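Local coordinates for monoacylglycerol lipase (PDB 6QE2), which hydrolyses monoacylglycerols, probably releasing glycerol and a free fatty acid, as an archaeal lipase of the alpha/beta-hydrolase family, at residues A[31-34]-A[35-39]; A[89-92]-A[93-97]; A[98-101]-A[102-105]; A[242-245]-A[246-249]. All blocks are in the same frame, centred on the assembly; numbering follows the deposited sequence.

Contact 1. Residues A[31-34]-A[35-39]; sequences KLIE and LLNGA
Leu32 and Leu36 meet one turn apart on the buried side of helix 30-38, with Leu32 CG 3.9 Å from Leu36 CD1 and the two branched ends slanting across each other. Leu32 swings CG anti to its backbone N (chi1 175°), which leans the isobutyl group toward the following turn. Leu36 instead keeps CG beside its own N, and Leu36 CG settles 3.3 Å from Leu32 O. That carbonyl also takes the backbone N-H of Leu36 at 2.9 Å, one of four successive i to i+4 bonds that end with Gly38 N on Glu34 O. Next to this pair, Ile33 and Asn37 lie side by side and point the same way, Asn37 OD1 being 3.6 Å from Ile33 CG2. Asn37 ND2 donates to Phe41 O beyond the helix, which restrains the turn of the amide.

Packing slackens on the solvent side. Lys31 CG comes only to 4.3 Å from Leu35 CD1, and the extended Glu34 chain runs back toward the start of the helix, and of its side chain CB and CG alone come close to Leu35 N.

In the fold, this helix is the crossover of the beta-alpha-beta unit from strand 15-19 to strand 42-46. Ile33, Leu36 and Asn37 press on Val43 of strand 42-46, whereas Leu32 and Leu35 bear on His246, and Leu36 on Leu253, of helix 242-256.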
loop_
_atom_site.group_PDB
_atom_site.type_symbol
_atom_site.label_atom_id
_atom_site.label_comp_id
_atom_site.label_asym_id
_atom_site.label_seq_id
_atom_site.Cartn_x
_atom_site.Cartn_y
_atom_site.Cartn_z
ATOM N N LYS A 31 -11.224 -9.850 -4.579
ATOM C CA LYS A 31 -10.929 -11.208 -4.134
ATOM C C LYS A 31 -10.488 -11.232 -2.675
ATOM O O LYS A 31 -10.987 -12.034 -1.875
ATOM C CB LYS A 31 -9.862 -11.833 -5.036
ATOM C CG LYS A 31 -9.505 -13.275 -4.695
ATOM C CD LYS A 31 -10.677 -14.205 -4.972
ATOM C CE LYS A 31 -10.261 -15.667 -4.889
ATOM N NZ LYS A 31 -11.338 -16.565 -5.391
ATOM N N LEU A 32 -9.559 -10.345 -2.300
ATOM C CA LEU A 32 -9.080 -10.325 -0.919
ATOM C C LEU A 32 -10.183 -9.907 0.044
ATOM O O LEU A 32 -10.288 -10.455 1.149
ATOM C CB LEU A 32 -7.872 -9.393 -0.788
ATOM C CG LEU A 32 -7.334 -9.174 0.629
ATOM C CD1 LEU A 32 -6.800 -10.466 1.248
ATOM C CD2 LEU A 32 -6.245 -8.101 0.614
ATOM N N ILE A 33 -10.996 -8.923 -0.343
ATOM C CA ILE A 33 -12.098 -8.485 0.510
ATOM C C ILE A 33 -13.053 -9.644 0.762
ATOM O O ILE A 33 -13.484 -9.880 1.897
ATOM C CB ILE A 33 -12.829 -7.288 -0.125
ATOM C CG1 ILE A 33 -11.928 -6.052 -0.130
ATOM C CG2 ILE A 33 -14.135 -6.997 0.613
ATOM C CD1 ILE A 33 -12.432 -4.951 -1.043
ATOM N N GLU A 34 -13.385 -10.388 -0.295
ATOM C CA GLU A 34 -14.298 -11.518 -0.158
ATOM C C GLU A 34 -13.726 -12.576 0.778
ATOM O O GLU A 34 -14.441 -13.108 1.638
ATOM C CB GLU A 34 -14.578 -12.115 -1.540
ATOM C CG GLU A 34 -15.522 -13.309 -1.562
ATOM C CD GLU A 34 -15.889 -13.733 -2.977
ATOM O OE1 GLU A 34 -15.076 -14.417 -3.636
ATOM O OE2 GLU A 34 -16.989 -13.362 -3.440
ATOM N N LEU A 35 -12.437 -12.887 0.631
ATOM C CA LEU A 35 -11.810 -13.876 1.504
ATOM C C LEU A 35 -11.777 -13.398 2.953
ATOM O O LEU A 35 -12.060 -14.170 3.875
ATOM C CB LEU A 35 -10.402 -14.205 1.004
ATOM C CG LEU A 35 -10.317 -14.969 -0.323
ATOM C CD1 LEU A 35 -8.876 -15.043 -0.836
ATOM C CD2 LEU A 35 -10.924 -16.361 -0.223
ATOM N N LEU A 36 -11.436 -12.127 3.177
ATOM C CA LEU A 36 -11.405 -11.607 4.542
ATOM C C LEU A 36 -12.790 -11.611 5.175
ATOM O O LEU A 36 -12.932 -11.926 6.361
ATOM C CB LEU A 36 -10.827 -10.195 4.562
ATOM C CG LEU A 36 -9.337 -10.094 4.257
ATOM C CD1 LEU A 36 -8.921 -8.631 4.121
ATOM C CD2 LEU A 36 -8.546 -10.776 5.351
ATOM N N ASN A 37 -13.816 -11.222 4.413
ATOM C CA ASN A 37 -15.181 -11.286 4.934
ATOM C C ASN A 37 -15.557 -12.722 5.265
ATOM O O ASN A 37 -16.190 -12.985 6.294
ATOM C CB ASN A 37 -16.181 -10.713 3.929
ATOM C CG ASN A 37 -16.076 -9.207 3.769
ATOM O OD1 ASN A 37 -16.552 -8.656 2.781
ATOM N ND2 ASN A 37 -15.462 -8.539 4.739
ATOM N N GLY A 38 -15.192 -13.659 4.386
ATOM C CA GLY A 38 -15.467 -15.066 4.632
ATOM C C GLY A 38 -14.802 -15.607 5.879
ATOM O O GLY A 38 -15.282 -16.576 6.472
ATOM N N ALA A 39 -13.680 -15.018 6.279
ATOM C CA ALA A 39 -12.971 -15.423 7.485
ATOM C C ALA A 39 -13.448 -14.697 8.738
ATOM O O ALA A 39 -12.961 -15.002 9.831
ATOM C CB ALA A 39 -11.465 -15.210 7.312
#

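Contact 2. Residues A[89-92]-A[93-97]; sequences GGLT and VIRYA
Val93 sits over the carbonyls of two glycines one turn back. Its CG2 lies 3.2 Å from Gly90 O, and its CG1 3.4 Å from Gly89 O. With chi1 at -64°, CG1 is anti to the carbonyl carbon of Val93 while CG2 stands between that carbon and the backbone N, and both methyls thereby face back along the helix. Putting an alanine at Val93 removes both branches and would probably leave a gap between these glycine carbonyls and Val107 of strand 106-110. Ile94 uses the same kind of van der Waals contact, its CG1 resting 3.3 Å from Gly90 O. Leu91 and Arg95 run side by side in the same direction and touch more lightly, Leu91 CD1 to Arg95 CG at 4.0 Å.

Gly89 closes a GxSxG sequence, consistent with the nucleophile elbow of alpha/beta hydrolases, in which a sharp strand-to-helix turn presents the serine and the helix leads away from it; here that is helix 88-99.

Four backbone hydrogen bonds carry the helix through the contact: Val93 N to Gly89 O, Ile94 N to Gly90 O at 3.1 Å, Arg95 N to Leu91 O, and Tyr96 N to Thr92 O at 2.8 Å.

The polar side-chain ends find partners elsewhere. Thr92 OG1 bonds to Leu88 O and Tyr96 OH to Asp71, while the bent chain of Arg95 takes its guanidinium into salt bridges with Glu98 and Glu187 and a hydrogen bond from NE to Asn180.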
loop_
_atom_site.group_PDB
_atom_site.type_symbol
_atom_site.label_atom_id
_atom_site.label_comp_id
_atom_site.label_asym_id
_atom_site.label_seq_id
_atom_site.Cartn_x
_atom_site.Cartn_y
_atom_site.Cartn_z
ATOM N N GLY A 89 0.524 2.159 -0.844
ATOM C CA GLY A 89 -0.313 1.940 0.336
ATOM C C GLY A 89 0.424 1.145 1.400
ATOM O O GLY A 89 0.234 1.371 2.599
ATOM N N GLY A 90 1.388 0.302 0.977
ATOM C CA GLY A 90 2.202 -0.415 1.943
ATOM C C GLY A 90 3.148 0.506 2.684
ATOM O O GLY A 90 3.316 0.390 3.901
ATOM N N LEU A 91 3.776 1.441 1.963
ATOM C CA LEU A 91 4.557 2.476 2.625
ATOM C C LEU A 91 3.697 3.268 3.597
ATOM O O LEU A 91 4.118 3.556 4.724
ATOM C CB LEU A 91 5.178 3.402 1.577
ATOM C CG LEU A 91 5.836 4.676 2.108
ATOM C CD1 LEU A 91 6.988 4.359 3.041
ATOM C CD2 LEU A 91 6.303 5.546 0.950
ATOM N N THR A 92 2.476 3.606 3.178
ATOM C CA THR A 92 1.579 4.409 4.005
ATOM C C THR A 92 1.222 3.695 5.305
ATOM O O THR A 92 1.232 4.307 6.381
ATOM C CB THR A 92 0.324 4.747 3.199
ATOM O OG1 THR A 92 0.697 5.507 2.036
ATOM C CG2 THR A 92 -0.658 5.561 4.033
ATOM N N VAL A 93 0.899 2.401 5.239
ATOM C CA VAL A 93 0.497 1.719 6.467
ATOM C C VAL A 93 1.696 1.505 7.389
ATOM O O VAL A 93 1.553 1.522 8.617
ATOM C CB VAL A 93 -0.241 0.402 6.148
ATOM C CG1 VAL A 93 -1.526 0.706 5.405
ATOM C CG2 VAL A 93 0.630 -0.552 5.334
ATOM N N ILE A 94 2.895 1.342 6.830
ATOM C CA ILE A 94 4.089 1.297 7.666
ATOM C C ILE A 94 4.303 2.641 8.357
ATOM O O ILE A 94 4.587 2.703 9.559
ATOM C CB ILE A 94 5.307 0.881 6.822
ATOM C CG1 ILE A 94 5.168 -0.590 6.421
ATOM C CG2 ILE A 94 6.602 1.120 7.591
ATOM C CD1 ILE A 94 6.108 -1.025 5.322
ATOM N N ARG A 95 4.165 3.743 7.613
ATOM C CA ARG A 95 4.308 5.059 8.228
ATOM C C ARG A 95 3.228 5.306 9.270
ATOM O O ARG A 95 3.485 5.955 10.289
ATOM C CB ARG A 95 4.284 6.150 7.162
ATOM C CG ARG A 95 5.512 6.147 6.255
ATOM C CD ARG A 95 6.778 6.643 6.978
ATOM N NE ARG A 95 6.622 8.021 7.447
ATOM C CZ ARG A 95 6.912 8.435 8.677
ATOM N NH1 ARG A 95 7.400 7.584 9.573
ATOM N NH2 ARG A 95 6.729 9.710 9.010
ATOM N N TYR A 96 2.022 4.782 9.044
ATOM C CA TYR A 96 0.978 4.908 10.052
ATOM C C TYR A 96 1.341 4.128 11.310
ATOM O O TYR A 96 1.170 4.629 12.429
ATOM C CB TYR A 96 -0.361 4.437 9.495
ATOM C CG TYR A 96 -1.514 4.952 10.327
ATOM C CD1 TYR A 96 -2.099 6.180 10.045
ATOM C CD2 TYR A 96 -1.982 4.239 11.424
ATOM C CE1 TYR A 96 -3.134 6.678 10.814
ATOM C CE2 TYR A 96 -3.030 4.730 12.197
ATOM C CZ TYR A 96 -3.594 5.950 11.888
ATOM O OH TYR A 96 -4.627 6.451 12.651
ATOM N N ALA A 97 1.857 2.905 11.146
ATOM C CA ALA A 97 2.282 2.112 12.292
ATOM C C ALA A 97 3.420 2.773 13.054
ATOM O O ALA A 97 3.587 2.517 14.251
ATOM C CB ALA A 97 2.692 0.709 11.837
#

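Contact 3. Residues A[98-101]-A[102-105]; sequences ETRP and DKIM
Asp102 follows Pro101 in the middle of a type I beta turn that runs from Arg100 to Lys103. It brings its own side chain back against the proline peptide, OD1 standing 3.7 Å from Pro101 C. Asp102 O accepts a hydrogen bond from Lys80 NZ. Lys103 closes the turn: its N donates to Arg100 O at 3.1 Å. The turn comes just after helix 88-99 and leads the chain into strand 106-110, at the far end of the crossover that links two neighbouring parallel strands of the hydrolase sheet.

The Lys103 chain lies across the stem of Arg100, with Lys103 CD 3.7 Å from Arg100 CB. Bends at chi3 (71°) and chi4 (65°) then carry its amine away. Arg100 reaches back with NH1 to Thr99 OG1, 3.0 Å away in the guanidinium plane, and its NH2 makes a salt bridge to Asp71. With a serine in place of Arg100, Asp71 would probably lose this ionic partner and Lys103 part of the surface it lies on. Ile104 approaches the turn more loosely, CG1 being 4.5 Å from Pro101 O, and packs on Leu83 of strand 82-86.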
loop_
_atom_site.group_PDB
_atom_site.type_symbol
_atom_site.label_atom_id
_atom_site.label_comp_id
_atom_site.label_asym_id
_atom_site.label_seq_id
_atom_site.Cartn_x
_atom_site.Cartn_y
_atom_site.Cartn_z
ATOM N N GLU A 98 4.185 3.641 12.388
ATOM C CA GLU A 98 5.280 4.349 13.034
ATOM C C GLU A 98 4.807 5.613 13.741
ATOM O O GLU A 98 5.300 5.938 14.826
ATOM C CB GLU A 98 6.344 4.690 11.994
ATOM C CG GLU A 98 7.143 3.475 11.598
ATOM C CD GLU A 98 8.033 3.690 10.402
ATOM O OE1 GLU A 98 7.941 4.749 9.751
ATOM O OE2 GLU A 98 8.832 2.781 10.112
ATOM N N THR A 99 3.855 6.335 13.151
ATOM C CA THR A 99 3.450 7.637 13.669
ATOM C C THR A 99 2.196 7.600 14.534
ATOM O O THR A 99 1.966 8.547 15.294
ATOM C CB THR A 99 3.233 8.613 12.513
ATOM O OG1 THR A 99 2.247 8.079 11.627
ATOM C CG2 THR A 99 4.541 8.832 11.743
ATOM N N ARG A 100 1.374 6.556 14.421
ATOM C CA ARG A 100 0.256 6.298 15.329
ATOM C C ARG A 100 0.418 4.896 15.916
ATOM O O ARG A 100 -0.444 4.029 15.722
ATOM C CB ARG A 100 -1.084 6.425 14.608
ATOM C CG ARG A 100 -1.495 7.839 14.205
ATOM C CD ARG A 100 -0.788 8.334 12.928
ATOM N NE ARG A 100 -1.558 9.383 12.252
ATOM C CZ ARG A 100 -1.052 10.236 11.361
ATOM N NH1 ARG A 100 0.233 10.176 11.026
ATOM N NH2 ARG A 100 -1.835 11.154 10.799
ATOM N N PRO A 101 1.508 4.644 16.650
ATOM C CA PRO A 101 1.898 3.250 16.934
ATOM C C PRO A 101 0.891 2.473 17.755
ATOM O O PRO A 101 0.830 1.242 17.627
ATOM C CB PRO A 101 3.228 3.396 17.691
ATOM C CG PRO A 101 3.646 4.810 17.522
ATOM C CD PRO A 101 2.425 5.613 17.277
ATOM N N ASP A 102 0.160 3.142 18.628
ATOM C CA ASP A 102 -0.769 2.456 19.511
ATOM C C ASP A 102 -2.205 2.377 19.020
ATOM O O ASP A 102 -3.064 1.909 19.740
ATOM C CB ASP A 102 -0.745 3.113 20.895
ATOM C CG ASP A 102 0.648 3.164 21.498
ATOM O OD1 ASP A 102 1.383 2.174 21.391
ATOM O OD2 ASP A 102 1.008 4.193 22.087
ATOM N N LYS A 103 -2.452 2.813 17.793
ATOM C CA LYS A 103 -3.801 2.832 17.245
ATOM C C LYS A 103 -4.239 1.644 16.382
ATOM O O LYS A 103 -5.378 1.595 15.952
ATOM C CB LYS A 103 -4.010 4.126 16.461
ATOM C CG LYS A 103 -4.028 5.367 17.325
ATOM C CD LYS A 103 -4.237 6.622 16.494
ATOM C CE LYS A 103 -5.649 6.727 15.946
ATOM N NZ LYS A 103 -6.642 6.870 17.046
ATOM N N ILE A 104 -3.354 0.691 16.140
ATOM C CA ILE A 104 -3.696 -0.441 15.292
ATOM C C ILE A 104 -3.352 -1.785 15.918
ATOM O O ILE A 104 -2.544 -1.853 16.817
ATOM C CB ILE A 104 -2.970 -0.344 13.938
ATOM C CG1 ILE A 104 -1.461 -0.356 14.153
ATOM C CG2 ILE A 104 -3.383 0.911 13.194
ATOM C CD1 ILE A 104 -0.661 -0.459 12.877
ATOM N N MET A 105 -3.991 -2.842 15.432
ATOM C CA MET A 105 -3.738 -4.198 15.903
ATOM C C MET A 105 -2.561 -4.854 15.201
ATOM O O MET A 105 -2.014 -5.835 15.716
ATOM C CB MET A 105 -4.974 -5.079 15.695
ATOM C CG MET A 105 -6.194 -4.668 16.492
ATOM S SD MET A 105 -5.835 -4.675 18.252
ATOM C CE MET A 105 -5.549 -6.418 18.527
#

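Contact 4. Residues A[242-245]-A[246-249]; sequences GEEF and HRAI
His246 ND1 and His246 N both donate to Gly242 O, reaching it from opposite faces of the carbonyl plane. The side-chain bond is 2.8 Å long, with ND1 45° above that plane; the backbone bond is longer, 3.2 Å. With CG kept beside its own N (chi1 -80°), the imidazole folds back toward the start of helix 242-256, where this carbonyl lies.

On the exposed side, Glu243 OE2 and Arg247 NH1 form a salt bridge of 2.8 Å. The carboxylate and guanidinium planes stand 89° apart: OE2 lies in the guanidinium plane, but NH1 meets OE2 on its anti side and tilted out of the carboxylate plane. A bend at chi3 of Arg247 brings the guanidinium over Glu243 O and the CA of Glu244.

The next layer is aromatic and aliphatic. Phe245 points its ring edge at the face of His246 in a T-shaped pair, centroids 5.8 Å apart, and one face of the same ring receives Ile249 CD1 in a CH-pi contact, 3.7 Å from the centroid. Phe236 makes a further edge-to-face pair with Phe245, and both Phe245 and Ile249 rest on Leu198 of strand 195-200.

Chemically, the ND1 bond implies a proton on ND1 and, with the edge of Phe245 against the ring face, would restrain the ring's rotation, while two donors hold Gly242 O. The carboxylate of Glu243, in the first turn, is probably also favoured by the helix dipole.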
loop_
_atom_site.group_PDB
_atom_site.type_symbol
_atom_site.label_atom_id
_atom_site.label_comp_id
_atom_site.label_asym_id
_atom_site.label_seq_id
_atom_site.Cartn_x
_atom_site.Cartn_y
_atom_site.Cartn_z
ATOM N N GLY A 242 -0.561 -16.364 -6.540
ATOM C CA GLY A 242 -1.683 -15.482 -6.190
ATOM C C GLY A 242 -2.540 -16.071 -5.094
ATOM O O GLY A 242 -2.872 -15.390 -4.127
ATOM N N GLU A 243 -2.796 -17.384 -5.163
ATOM C CA GLU A 243 -3.671 -17.996 -4.170
ATOM C C GLU A 243 -2.974 -18.123 -2.821
ATOM O O GLU A 243 -3.559 -17.842 -1.765
ATOM C CB GLU A 243 -4.141 -19.365 -4.657
ATOM C CG GLU A 243 -5.226 -19.868 -3.745
ATOM C CD GLU A 243 -5.495 -21.352 -3.926
ATOM O OE1 GLU A 243 -5.343 -21.841 -5.059
ATOM O OE2 GLU A 243 -5.789 -22.020 -2.921
ATOM N N GLU A 244 -1.711 -18.518 -2.845
ATOM C CA GLU A 244 -0.908 -18.628 -1.635
ATOM C C GLU A 244 -0.740 -17.279 -0.949
ATOM O O GLU A 244 -0.743 -17.188 0.275
ATOM C CB GLU A 244 0.454 -19.251 -1.942
ATOM C CG GLU A 244 1.232 -19.690 -0.710
ATOM C CD GLU A 244 2.261 -20.761 -1.025
ATOM O OE1 GLU A 244 2.135 -21.412 -2.082
ATOM O OE2 GLU A 244 3.192 -20.959 -0.217
ATOM N N PHE A 245 -0.571 -16.240 -1.757
ATOM C CA PHE A 245 -0.396 -14.890 -1.249
ATOM C C PHE A 245 -1.638 -14.472 -0.474
ATOM O O PHE A 245 -1.539 -13.926 0.619
ATOM C CB PHE A 245 -0.151 -13.954 -2.436
ATOM C CG PHE A 245 -0.161 -12.495 -2.093
ATOM C CD1 PHE A 245 0.922 -11.909 -1.463
ATOM C CD2 PHE A 245 -1.235 -11.699 -2.445
ATOM C CE1 PHE A 245 0.921 -10.561 -1.166
ATOM C CE2 PHE A 245 -1.244 -10.351 -2.151
ATOM C CZ PHE A 245 -0.164 -9.781 -1.510
ATOM N N HIS A 246 -2.808 -14.757 -1.033
ATOM C CA HIS A 246 -4.060 -14.427 -0.367
ATOM C C HIS A 246 -4.222 -15.218 0.926
ATOM O O HIS A 246 -4.662 -14.687 1.942
ATOM C CB HIS A 246 -5.250 -14.672 -1.293
ATOM C CG HIS A 246 -5.485 -13.570 -2.277
ATOM N ND1 HIS A 246 -5.010 -13.610 -3.569
ATOM C CD2 HIS A 246 -6.146 -12.395 -2.157
ATOM C CE1 HIS A 246 -5.368 -12.508 -4.203
ATOM N NE2 HIS A 246 -6.058 -11.754 -3.368
ATOM N N ARG A 247 -3.857 -16.494 0.874
ATOM C CA ARG A 247 -3.966 -17.376 2.029
ATOM C C ARG A 247 -3.082 -16.948 3.196
ATOM O O ARG A 247 -3.499 -17.010 4.347
ATOM C CB ARG A 247 -3.673 -18.825 1.635
ATOM C CG ARG A 247 -3.704 -19.799 2.801
ATOM C CD ARG A 247 -3.924 -21.231 2.336
ATOM N NE ARG A 247 -3.062 -21.590 1.216
ATOM C CZ ARG A 247 -3.470 -21.676 -0.046
ATOM N NH1 ARG A 247 -4.738 -21.434 -0.355
ATOM N NH2 ARG A 247 -2.613 -22.009 -1.000
ATOM N N ALA A 248 -1.862 -16.514 2.896
ATOM C CA ALA A 248 -0.939 -16.083 3.938
ATOM C C ALA A 248 -1.460 -14.863 4.663
ATOM O O ALA A 248 -1.329 -14.744 5.853
ATOM C CB ALA A 248 0.425 -15.781 3.356
ATOM N N ILE A 249 -2.031 -13.941 3.915
ATOM C CA ILE A 249 -2.564 -12.741 4.509
ATOM C C ILE A 249 -3.703 -13.092 5.456
ATOM O O ILE A 249 -3.706 -12.693 6.598
ATOM C CB ILE A 249 -3.051 -11.775 3.424
ATOM C CG1 ILE A 249 -1.852 -11.170 2.710
ATOM C CG2 ILE A 249 -3.908 -10.682 4.018
ATOM C CD1 ILE A 249 -2.151 -10.716 1.309
#

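How the contacts relate
All four contacts are local, and along the chain they come in the order 1, 2, 3, 4. Contacts 2 and 3 share helix 88-99 and have centres 10 Å apart; they join where Tyr96 OH meets Lys103 CE at 3.5 Å and Ala97 CB meets Ile104 CD1 at 3.7 Å. Contacts 1 and 4, far apart in sequence, have centres 11 Å apart because helices 30-38 and 242-256 pack together, with Lys31 CG 4.0 Å from His246 NE2. Between the two pairs, centres lie 20 to 25 Å apart without touching. Helices 30-38 and 88-99 are both crossovers of the one central sheet, and the helix of contact 2 starts beside the presumed nucleophile elbow.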